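Local coordinates for DUF3218 domain-containing protein (Pseudomonas aeruginosa, PDB 2IGS) that is of unknown function but belongs to a family grouped with the lysozyme clan, so that a distant kinship with glycan-cleaving enzymes is possible, at residues 75-78 with 79-83; 96-99 with 100-104; 187-190 with 191-195. One frame throughout, in Å; residues are numbered along the deposited sequence.

Contact 1. Residues 75-78 with 79-83; sequences NGVT and IGFRM
Val77 and Phe81, one helical turn apart, send their side chains out side by side and in the same direction. The branch of Val77 that does the touching is CG1, which comes to the rim of the phenyl ring and lies in its plane, 3.7 Å from Phe81 CE2. Close to that plane too is the backbone oxygen Val77 O, 3.1 Å from Phe81 CD2, so the ring offers its C-H edge to a methyl group and to a carbonyl. A second pair, Asn75 and Ile79, meets at a slant. Asn75 CG stands anti to the backbone N (chi1 -177°), and from there the amide ND2 reaches to 3.4 Å from Ile79 CD1. Ile79 is the buried member, its aliphatic branches packed against Tyr20 and Phe23 of helix 12-27 and Ile95 of helix 87-113. These contacts run along the last turns of helix 63-82, where the isoleucine is buried while Val77 and Phe81 lie exposed. Regular i to i+4 bonds join the turns, as from Gly80 N to Gly76 O (3.0 Å); neither glycine adds bulk to that side of the helix. Thr78 has its hydroxyl between the backbone N and the carbonyl carbon (chi1 81°), where OG1 meets a water at 2.9 Å. Arg82 NE donates to the same water at 3.2 Å, linking the two side chains across the turn. The start of the arginine chain lies against the carbonyl that its own N-H bonds to, CG 3.4 Å from Thr78 O, and a bend at chi3 takes the guanidinium group to salt bridges from NH1 to Glu86 and from NH2 to Glu94.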
ATOM      1  N   ASN F  75       4.361 -28.312 -48.179  1.00 22.79           N
ATOM      2  CA  ASN F  75       4.176 -26.964 -48.691  1.00 23.68           C
ATOM      3  C   ASN F  75       5.403 -26.396 -49.433  1.00 23.90           C
ATOM      4  O   ASN F  75       5.264 -25.680 -50.434  1.00 23.72           O
ATOM      5  CB  ASN F  75       3.747 -26.021 -47.574  1.00 23.80           C
ATOM      6  CG  ASN F  75       3.482 -24.624 -48.075  1.00 24.27           C
ATOM      7  OD1 ASN F  75       2.501 -24.376 -48.773  1.00 25.00           O
ATOM      8  ND2 ASN F  75       4.377 -23.705 -47.748  1.00 26.39           N
ATOM      9  N   GLY F  76       6.592 -26.714 -48.932  1.00 23.90           N
ATOM     10  CA  GLY F  76       7.832 -26.362 -49.607  1.00 24.53           C
ATOM     11  C   GLY F  76       7.903 -26.992 -50.976  1.00 25.02           C
ATOM     12  O   GLY F  76       8.321 -26.338 -51.928  1.00 25.76           O
ATOM     13  N   VAL F  77       7.493 -28.263 -51.075  1.00 25.26           N
ATOM     14  CA  VAL F  77       7.373 -28.932 -52.365  1.00 25.17           C
ATOM     15  C   VAL F  77       6.456 -28.149 -53.320  1.00 25.53           C
ATOM     16  O   VAL F  77       6.808 -27.945 -54.488  1.00 25.82           O
ATOM     17  CB  VAL F  77       6.921 -30.429 -52.258  1.00 25.26           C
ATOM     18  CG1 VAL F  77       6.799 -31.058 -53.661  1.00 24.33           C
ATOM     19  CG2 VAL F  77       7.900 -31.251 -51.412  1.00 24.56           C
ATOM     20  N   THR F  78       5.299 -27.699 -52.849  1.00 25.77           N
ATOM     21  CA  THR F  78       4.371 -27.050 -53.778  1.00 26.62           C
ATOM     22  C   THR F  78       4.877 -25.673 -54.237  1.00 26.88           C
ATOM     23  O   THR F  78       4.672 -25.293 -55.392  1.00 27.00           O
ATOM     24  CB  THR F  78       2.890 -27.041 -53.303  1.00 26.25           C
ATOM     25  OG1 THR F  78       2.677 -25.993 -52.362  1.00 27.90           O
ATOM     26  CG2 THR F  78       2.508 -28.370 -52.687  1.00 26.61           C
ATOM     27  N   ILE F  79       5.556 -24.957 -53.338  1.00 27.75           N
ATOM     28  CA  ILE F  79       6.253 -23.697 -53.673  1.00 28.49           C
ATOM     29  C   ILE F  79       7.354 -23.888 -54.730  1.00 28.96           C
ATOM     30  O   ILE F  79       7.486 -23.077 -55.654  1.00 28.99           O
ATOM     31  CB  ILE F  79       6.831 -23.019 -52.423  1.00 28.69           C
ATOM     32  CG1 ILE F  79       5.706 -22.374 -51.610  1.00 29.38           C
ATOM     33  CG2 ILE F  79       7.872 -21.958 -52.806  1.00 29.23           C
ATOM     34  CD1 ILE F  79       6.103 -22.076 -50.202  1.00 32.41           C
ATOM     35  N   GLY F  80       8.127 -24.965 -54.606  1.00 29.44           N
ATOM     36  CA  GLY F  80       9.072 -25.341 -55.646  1.00 29.71           C
ATOM     37  C   GLY F  80       8.400 -25.390 -57.011  1.00 30.54           C
ATOM     38  O   GLY F  80       8.939 -24.858 -57.999  1.00 30.36           O
ATOM     39  N   PHE F  81       7.216 -26.013 -57.069  1.00 30.89           N
ATOM     40  CA  PHE F  81       6.454 -26.117 -58.315  1.00 30.93           C
ATOM     41  C   PHE F  81       5.907 -24.771 -58.798  1.00 30.78           C
ATOM     42  O   PHE F  81       5.938 -24.484 -59.994  1.00 30.80           O
ATOM     43  CB  PHE F  81       5.314 -27.146 -58.196  1.00 31.60           C
ATOM     44  CG  PHE F  81       5.765 -28.579 -58.328  1.00 33.00           C
ATOM     45  CD1 PHE F  81       5.859 -29.182 -59.579  1.00 34.88           C
ATOM     46  CD2 PHE F  81       6.096 -29.327 -57.209  1.00 34.65           C
ATOM     47  CE1 PHE F  81       6.279 -30.506 -59.705  1.00 35.41           C
ATOM     48  CE2 PHE F  81       6.523 -30.656 -57.332  1.00 35.22           C
ATOM     49  CZ  PHE F  81       6.613 -31.240 -58.576  1.00 33.86           C
ATOM     50  N   ARG F  82       5.412 -23.949 -57.876  1.00 30.69           N
ATOM     51  CA  ARG F  82       4.783 -22.674 -58.242  1.00 30.73           C
ATOM     52  C   ARG F  82       5.804 -21.569 -58.584  1.00 30.62           C
ATOM     53  O   ARG F  82       5.451 -20.566 -59.206  1.00 30.39           O
ATOM     54  CB  ARG F  82       3.798 -22.210 -57.155  1.00 30.71           C
ATOM     55  CG  ARG F  82       2.577 -23.127 -56.964  1.00 31.41           C
ATOM     56  CD  ARG F  82       1.375 -22.378 -56.356  1.00 30.88           C
ATOM     57  NE  ARG F  82       1.727 -21.789 -55.083  1.00 32.00           N
ATOM     58  CZ  ARG F  82       1.722 -20.490 -54.770  1.00 30.89           C
ATOM     59  NH1 ARG F  82       1.324 -19.560 -55.622  1.00 28.12           N
ATOM     60  NH2 ARG F  82       2.105 -20.135 -53.551  1.00 29.57           N
HETATM   61  N   MSE F  83       7.054 -21.766 -58.155  1.00 30.70           N
HETATM   62  CA  MSE F  83       8.189 -20.910 -58.511  1.00 30.56           C
HETATM   63  C   MSE F  83       8.407 -20.803 -60.020  1.00 29.99           C
HETATM   64  O   MSE F  83       8.891 -19.768 -60.491  1.00 29.78           O
HETATM   65  CB  MSE F  83       9.484 -21.412 -57.843  1.00 31.04           C
HETATM   66  CG  MSE F  83       9.705 -20.937 -56.405  1.00 32.52           C
HETATM   67 SE   MSE F  83      10.391 -19.111 -56.346  0.50 37.35          SE
HETATM   68  CE  MSE F  83       8.892 -18.174 -57.079  1.00 35.50           C
TER
HETATM   69  O   HOH W   1       1.762 -23.280 -52.238  1.00 46.04           O

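Contact 2. Residues 96-99 with 100-104; sequences LPLL and TSMAQ
Helix 87-113 is kinked at Pro97, whose ring nitrogen has no bond to the preceding turn; around it Thr100 grips Leu96 O across the proline, and Leu98 packs on Met102. The grip is double. Thr100 N reaches Leu96 O at 2.8 Å, nearly along the C=O axis and almost straight (N-H...O 171°), while the hydroxyl OG1 gives its proton to the same oxygen at 2.9 Å. The hydroxyl comes from above the carbonyl plane, 44° out of it, so the two donors approach from different directions. OG1 can fold back in this way because it lies beside the backbone N (chi1 -61°), leaving the methyl CG2 anti to that nitrogen. Threonine thus spends its polar group within the helix. Leu98 and Met102, the latter present as selenomethionine, lie side by side and point the same way. CD2 of Leu98 is 4.1 Å from Met102 CE and 4.2 Å from its SE, a loose apolar touch; the selenomethionine chain is bent at chi3. Both side chains also meet Trp42 of helix 35-48 and Thr208 of helix 203-216. Ser101 CB lies 3.1 Å from Pro97 O, and its short side chain, which touches Pro170 and Thr208, places OG for a weak hydrogen bond to Thr168 O. On another side, Leu96 touches Cys27, which forms a disulfide with Cys91 earlier in the same helix. A largely buried helical turn packed against helices 12-27, 35-48 and 203-216 and nearby loops fits the interior of a helix bundle.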
ATOM      1  N   LEU F  96       9.037 -13.271 -49.508  1.00 27.88           N
ATOM      2  CA  LEU F  96       9.908 -12.208 -48.984  1.00 27.53           C
ATOM      3  C   LEU F  96       9.177 -11.323 -47.949  1.00 27.38           C
ATOM      4  O   LEU F  96       9.759 -10.983 -46.919  1.00 27.13           O
ATOM      5  CB  LEU F  96      10.575 -11.403 -50.121  1.00 27.39           C
ATOM      6  CG  LEU F  96      11.396 -12.221 -51.139  1.00 27.09           C
ATOM      7  CD1 LEU F  96      12.035 -11.351 -52.205  1.00 27.96           C
ATOM      8  CD2 LEU F  96      12.458 -13.095 -50.485  1.00 27.08           C
ATOM      9  N   PRO F  97       7.895 -10.965 -48.206  1.00 27.55           N
ATOM     10  CA  PRO F  97       7.149 -10.235 -47.174  1.00 27.45           C
ATOM     11  C   PRO F  97       6.996 -10.999 -45.860  1.00 27.86           C
ATOM     12  O   PRO F  97       7.055 -10.396 -44.789  1.00 28.28           O
ATOM     13  CB  PRO F  97       5.782 -10.004 -47.833  1.00 27.89           C
ATOM     14  CG  PRO F  97       6.079 -10.037 -49.324  1.00 27.10           C
ATOM     15  CD  PRO F  97       7.086 -11.138 -49.434  1.00 27.21           C
ATOM     16  N   LEU F  98       6.811 -12.311 -45.934  1.00 27.77           N
ATOM     17  CA  LEU F  98       6.793 -13.140 -44.737  1.00 27.62           C
ATOM     18  C   LEU F  98       8.123 -13.067 -43.994  1.00 27.55           C
ATOM     19  O   LEU F  98       8.153 -12.903 -42.778  1.00 27.63           O
ATOM     20  CB  LEU F  98       6.476 -14.602 -45.071  1.00 27.30           C
ATOM     21  CG  LEU F  98       6.222 -15.516 -43.855  1.00 27.52           C
ATOM     22  CD1 LEU F  98       5.290 -16.681 -44.237  1.00 25.43           C
ATOM     23  CD2 LEU F  98       7.536 -16.042 -43.231  1.00 24.45           C
ATOM     24  N   LEU F  99       9.219 -13.211 -44.725  1.00 27.32           N
ATOM     25  CA  LEU F  99      10.520 -13.231 -44.101  1.00 27.42           C
ATOM     26  C   LEU F  99      10.847 -11.888 -43.468  1.00 28.00           C
ATOM     27  O   LEU F  99      11.289 -11.834 -42.314  1.00 27.43           O
ATOM     28  CB  LEU F  99      11.583 -13.627 -45.108  1.00 27.27           C
ATOM     29  CG  LEU F  99      11.536 -15.082 -45.573  1.00 26.68           C
ATOM     30  CD1 LEU F  99      12.632 -15.329 -46.576  1.00 25.99           C
ATOM     31  CD2 LEU F  99      11.646 -16.044 -44.378  1.00 27.72           C
ATOM     32  N   THR F 100      10.606 -10.820 -44.235  1.00 28.36           N
ATOM     33  CA  THR F 100      10.769  -9.440 -43.782  1.00 28.92           C
ATOM     34  C   THR F 100       9.936  -9.166 -42.533  1.00 29.19           C
ATOM     35  O   THR F 100      10.459  -8.644 -41.563  1.00 29.48           O
ATOM     36  CB  THR F 100      10.408  -8.428 -44.898  1.00 28.51           C
ATOM     37  OG1 THR F 100      11.274  -8.615 -46.027  1.00 29.40           O
ATOM     38  CG2 THR F 100      10.582  -7.017 -44.428  1.00 30.78           C
ATOM     39  N   SER F 101       8.657  -9.544 -42.558  1.00 29.58           N
ATOM     40  CA  SER F 101       7.712  -9.168 -41.510  1.00 30.29           C
ATOM     41  C   SER F 101       8.021  -9.881 -40.197  1.00 29.99           C
ATOM     42  O   SER F 101       8.014  -9.254 -39.136  1.00 30.55           O
ATOM     43  CB  SER F 101       6.250  -9.388 -41.960  1.00 30.81           C
ATOM     44  OG  SER F 101       5.586 -10.440 -41.260  1.00 33.43           O
HETATM   45  N   MSE F 102       8.324 -11.180 -40.268  1.00 29.15           N
HETATM   46  CA  MSE F 102       8.768 -11.918 -39.095  1.00 28.36           C
HETATM   47  C   MSE F 102      10.006 -11.340 -38.445  1.00 28.24           C
HETATM   48  O   MSE F 102      10.094 -11.332 -37.226  1.00 29.02           O
HETATM   49  CB  MSE F 102       9.025 -13.376 -39.418  1.00 28.51           C
HETATM   50  CG  MSE F 102       7.779 -14.202 -39.456  1.00 27.53           C
HETATM   51 SE   MSE F 102       8.101 -16.060 -39.073  0.65 28.90          SE
HETATM   52  CE  MSE F 102       9.860 -16.303 -39.854  1.00 26.11           C
ATOM     53  N   ALA F 103      10.958 -10.865 -39.248  1.00 27.21           N
ATOM     54  CA  ALA F 103      12.206 -10.330 -38.723  1.00 26.56           C
ATOM     55  C   ALA F 103      11.923  -9.065 -37.926  1.00 26.19           C
ATOM     56  O   ALA F 103      12.379  -8.926 -36.802  1.00 26.35           O
ATOM     57  CB  ALA F 103      13.188 -10.047 -39.862  1.00 25.96           C
ATOM     58  N   GLN F 104      11.136  -8.164 -38.518  1.00 26.22           N
ATOM     59  CA  GLN F 104      10.748  -6.897 -37.904  1.00 26.23           C
ATOM     60  C   GLN F 104       9.897  -7.100 -36.651  1.00 25.40           C
ATOM     61  O   GLN F 104      10.132  -6.442 -35.627  1.00 25.24           O
ATOM     62  CB  GLN F 104      10.027  -5.995 -38.924  1.00 26.41           C
ATOM     63  CG  GLN F 104      10.950  -5.467 -40.038  1.00 27.40           C
ATOM     64  CD  GLN F 104      10.212  -4.848 -41.231  1.00 28.24           C
ATOM     65  OE1 GLN F 104       9.019  -5.098 -41.452  1.00 32.22           O
ATOM     66  NE2 GLN F 104      10.933  -4.042 -42.017  1.00 28.15           N
TER

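Contact 3. Residues 187-190 with 191-195; sequences APNF and SDVFN
Phe190 and Phe194 meet across the first turn of helix 190-200, CE2 of Phe190 lying 3.5 Å from CD2 of Phe194. The two rings are set obliquely, with planes at 69°, and CB of Phe194 sits over a face of the Phe190 ring. Both phenylalanines rest on Leu148 of strand 148-150, an apolar setting that suits them. The backbone N-H groups opening the helix are supplied from the type I turn 187-190. Phe190 N bonds to Ala187 O at 3.2 Å. Ser191 N donates to a water at 3.2 Å, and that water donates in turn to Ala187 O. Asp192 N gives to another water at 3.1 Å, which passes a bond of 2.8 Å to Pro188 O. From there direct helical bonds take over: Val193 N to Asn189 O at 2.8 Å, then Phe194 N to Phe190 O, short at 2.6 Å. Asn189 holds the N-cap position but makes no capping bond with its side chain; the Asn189 and Val193 side chains lie side by side, OD1 nearest to Val193 CG2. The first N-H groups of the helix are thus satisfied by a turn carbonyl and two waters, and bound solvent probably stands in for the missing side-chain cap.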
ATOM      1  N   ALA F 187     -22.135 -15.871 -34.317  1.00 21.58           N
ATOM      2  CA  ALA F 187     -22.208 -15.292 -35.659  1.00 21.54           C
ATOM      3  C   ALA F 187     -22.505 -16.344 -36.738  1.00 21.54           C
ATOM      4  O   ALA F 187     -22.056 -17.490 -36.626  1.00 21.34           O
ATOM      5  CB  ALA F 187     -20.924 -14.524 -35.999  1.00 21.50           C
ATOM      6  N   PRO F 188     -23.259 -15.957 -37.793  1.00 21.93           N
ATOM      7  CA  PRO F 188     -23.665 -16.952 -38.797  1.00 21.74           C
ATOM      8  C   PRO F 188     -22.484 -17.480 -39.614  1.00 21.62           C
ATOM      9  O   PRO F 188     -22.526 -18.609 -40.108  1.00 21.30           O
ATOM     10  CB  PRO F 188     -24.653 -16.179 -39.672  1.00 21.61           C
ATOM     11  CG  PRO F 188     -24.230 -14.755 -39.536  1.00 22.15           C
ATOM     12  CD  PRO F 188     -23.789 -14.613 -38.112  1.00 21.89           C
ATOM     13  N   ASN F 189     -21.416 -16.693 -39.715  1.00 21.62           N
ATOM     14  CA  ASN F 189     -20.205 -17.168 -40.401  1.00 21.52           C
ATOM     15  C   ASN F 189     -19.073 -17.763 -39.518  1.00 20.69           C
ATOM     16  O   ASN F 189     -17.985 -18.118 -40.024  1.00 20.38           O
ATOM     17  CB  ASN F 189     -19.688 -16.106 -41.388  1.00 22.18           C
ATOM     18  CG  ASN F 189     -19.214 -14.826 -40.708  1.00 23.73           C
ATOM     19  OD1 ASN F 189     -18.193 -14.256 -41.111  1.00 28.56           O
ATOM     20  ND2 ASN F 189     -19.947 -14.358 -39.701  1.00 23.22           N
ATOM     21  N   PHE F 190     -19.337 -17.911 -38.215  1.00 19.57           N
ATOM     22  CA  PHE F 190     -18.287 -18.347 -37.270  1.00 17.79           C
ATOM     23  C   PHE F 190     -17.722 -19.733 -37.575  1.00 17.92           C
ATOM     24  O   PHE F 190     -16.494 -19.910 -37.562  1.00 16.77           O
ATOM     25  CB  PHE F 190     -18.758 -18.258 -35.803  1.00 17.30           C
ATOM     26  CG  PHE F 190     -17.667 -18.546 -34.791  1.00 15.18           C
ATOM     27  CD1 PHE F 190     -16.806 -17.536 -34.369  1.00 14.54           C
ATOM     28  CD2 PHE F 190     -17.514 -19.823 -34.256  1.00 13.07           C
ATOM     29  CE1 PHE F 190     -15.783 -17.796 -33.428  1.00 15.05           C
ATOM     30  CE2 PHE F 190     -16.489 -20.106 -33.323  1.00 13.80           C
ATOM     31  CZ  PHE F 190     -15.632 -19.095 -32.909  1.00 14.18           C
ATOM     32  N   SER F 191     -18.602 -20.705 -37.823  1.00 18.04           N
ATOM     33  CA  SER F 191     -18.162 -22.065 -38.123  1.00 19.56           C
ATOM     34  C   SER F 191     -17.297 -22.095 -39.373  1.00 19.80           C
ATOM     35  O   SER F 191     -16.220 -22.711 -39.373  1.00 19.98           O
ATOM     36  CB  SER F 191     -19.350 -23.001 -38.335  1.00 19.41           C
ATOM     37  OG  SER F 191     -20.243 -22.888 -37.244  1.00 23.68           O
ATOM     38  N   ASP F 192     -17.784 -21.445 -40.432  1.00 19.91           N
ATOM     39  CA  ASP F 192     -17.002 -21.288 -41.650  1.00 20.02           C
ATOM     40  C   ASP F 192     -15.638 -20.631 -41.382  1.00 19.61           C
ATOM     41  O   ASP F 192     -14.628 -21.130 -41.867  1.00 19.07           O
ATOM     42  CB  ASP F 192     -17.788 -20.504 -42.702  1.00 19.94           C
ATOM     43  CG  ASP F 192     -18.836 -21.362 -43.436  1.00 22.26           C
ATOM     44  OD1 ASP F 192     -18.971 -22.585 -43.170  1.00 20.50           O
ATOM     45  OD2 ASP F 192     -19.543 -20.791 -44.302  1.00 24.73           O
ATOM     46  N   VAL F 193     -15.619 -19.527 -40.625  1.00 19.72           N
ATOM     47  CA  VAL F 193     -14.376 -18.763 -40.357  1.00 20.00           C
ATOM     48  C   VAL F 193     -13.432 -19.538 -39.440  1.00 20.07           C
ATOM     49  O   VAL F 193     -12.240 -19.631 -39.712  1.00 20.26           O
ATOM     50  CB  VAL F 193     -14.647 -17.295 -39.810  1.00 20.15           C
ATOM     51  CG1 VAL F 193     -13.344 -16.587 -39.394  1.00 20.70           C
ATOM     52  CG2 VAL F 193     -15.338 -16.444 -40.864  1.00 19.30           C
ATOM     53  N   PHE F 194     -13.987 -20.121 -38.387  1.00 20.15           N
ATOM     54  CA  PHE F 194     -13.260 -21.010 -37.489  1.00 21.20           C
ATOM     55  C   PHE F 194     -12.489 -22.062 -38.301  1.00 21.36           C
ATOM     56  O   PHE F 194     -11.292 -22.297 -38.083  1.00 21.72           O
ATOM     57  CB  PHE F 194     -14.255 -21.690 -36.527  1.00 20.82           C
ATOM     58  CG  PHE F 194     -13.610 -22.515 -35.438  1.00 21.54           C
ATOM     59  CD1 PHE F 194     -12.817 -23.616 -35.741  1.00 22.55           C
ATOM     60  CD2 PHE F 194     -13.849 -22.220 -34.103  1.00 23.15           C
ATOM     61  CE1 PHE F 194     -12.243 -24.376 -34.735  1.00 21.78           C
ATOM     62  CE2 PHE F 194     -13.297 -22.990 -33.088  1.00 23.72           C
ATOM     63  CZ  PHE F 194     -12.490 -24.070 -33.409  1.00 21.76           C
ATOM     64  N   ASN F 195     -13.179 -22.667 -39.256  1.00 21.41           N
ATOM     65  CA  ASN F 195     -12.612 -23.789 -39.999  1.00 21.82           C
ATOM     66  C   ASN F 195     -11.740 -23.504 -41.215  1.00 21.09           C
ATOM     67  O   ASN F 195     -10.816 -24.276 -41.499  1.00 20.74           O
ATOM     68  CB  ASN F 195     -13.660 -24.863 -40.216  1.00 22.02           C
ATOM     69  CG  ASN F 195     -13.942 -25.587 -38.919  1.00 24.05           C
ATOM     70  OD1 ASN F 195     -13.038 -26.199 -38.355  1.00 25.91           O
ATOM     71  ND2 ASN F 195     -15.153 -25.432 -38.381  1.00 25.12           N
TER
HETATM   72  O   HOH W   2     -21.699 -20.372 -37.203  1.00 33.33           O
HETATM   73  O   HOH W   3     -20.819 -20.795 -40.428  1.00 24.91           O

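Overall arrangement
The three contacts follow one another along the chain and none touches another. Contacts 1 and 2 lie on consecutive helices, 63-82 and 87-113, with centres about 19 Å apart and nearest atoms about 8 Å apart. Two connections span that gap: Arg82 of contact 1 reaches Glu94, on helix 87-113 just before contact 2, and helix 12-27 packs against both Ile79 and Leu96. Contact 3 is remote, its centre about 29 Å from each of the others, and lies where the start of helix 190-200 packs against strands 132-134 and 148-150. Helix 203-216, next in the chain, packs on contact 2. Contacts 1 and 3 are surface features, while contact 2 is buried; no active site is known to relate them to.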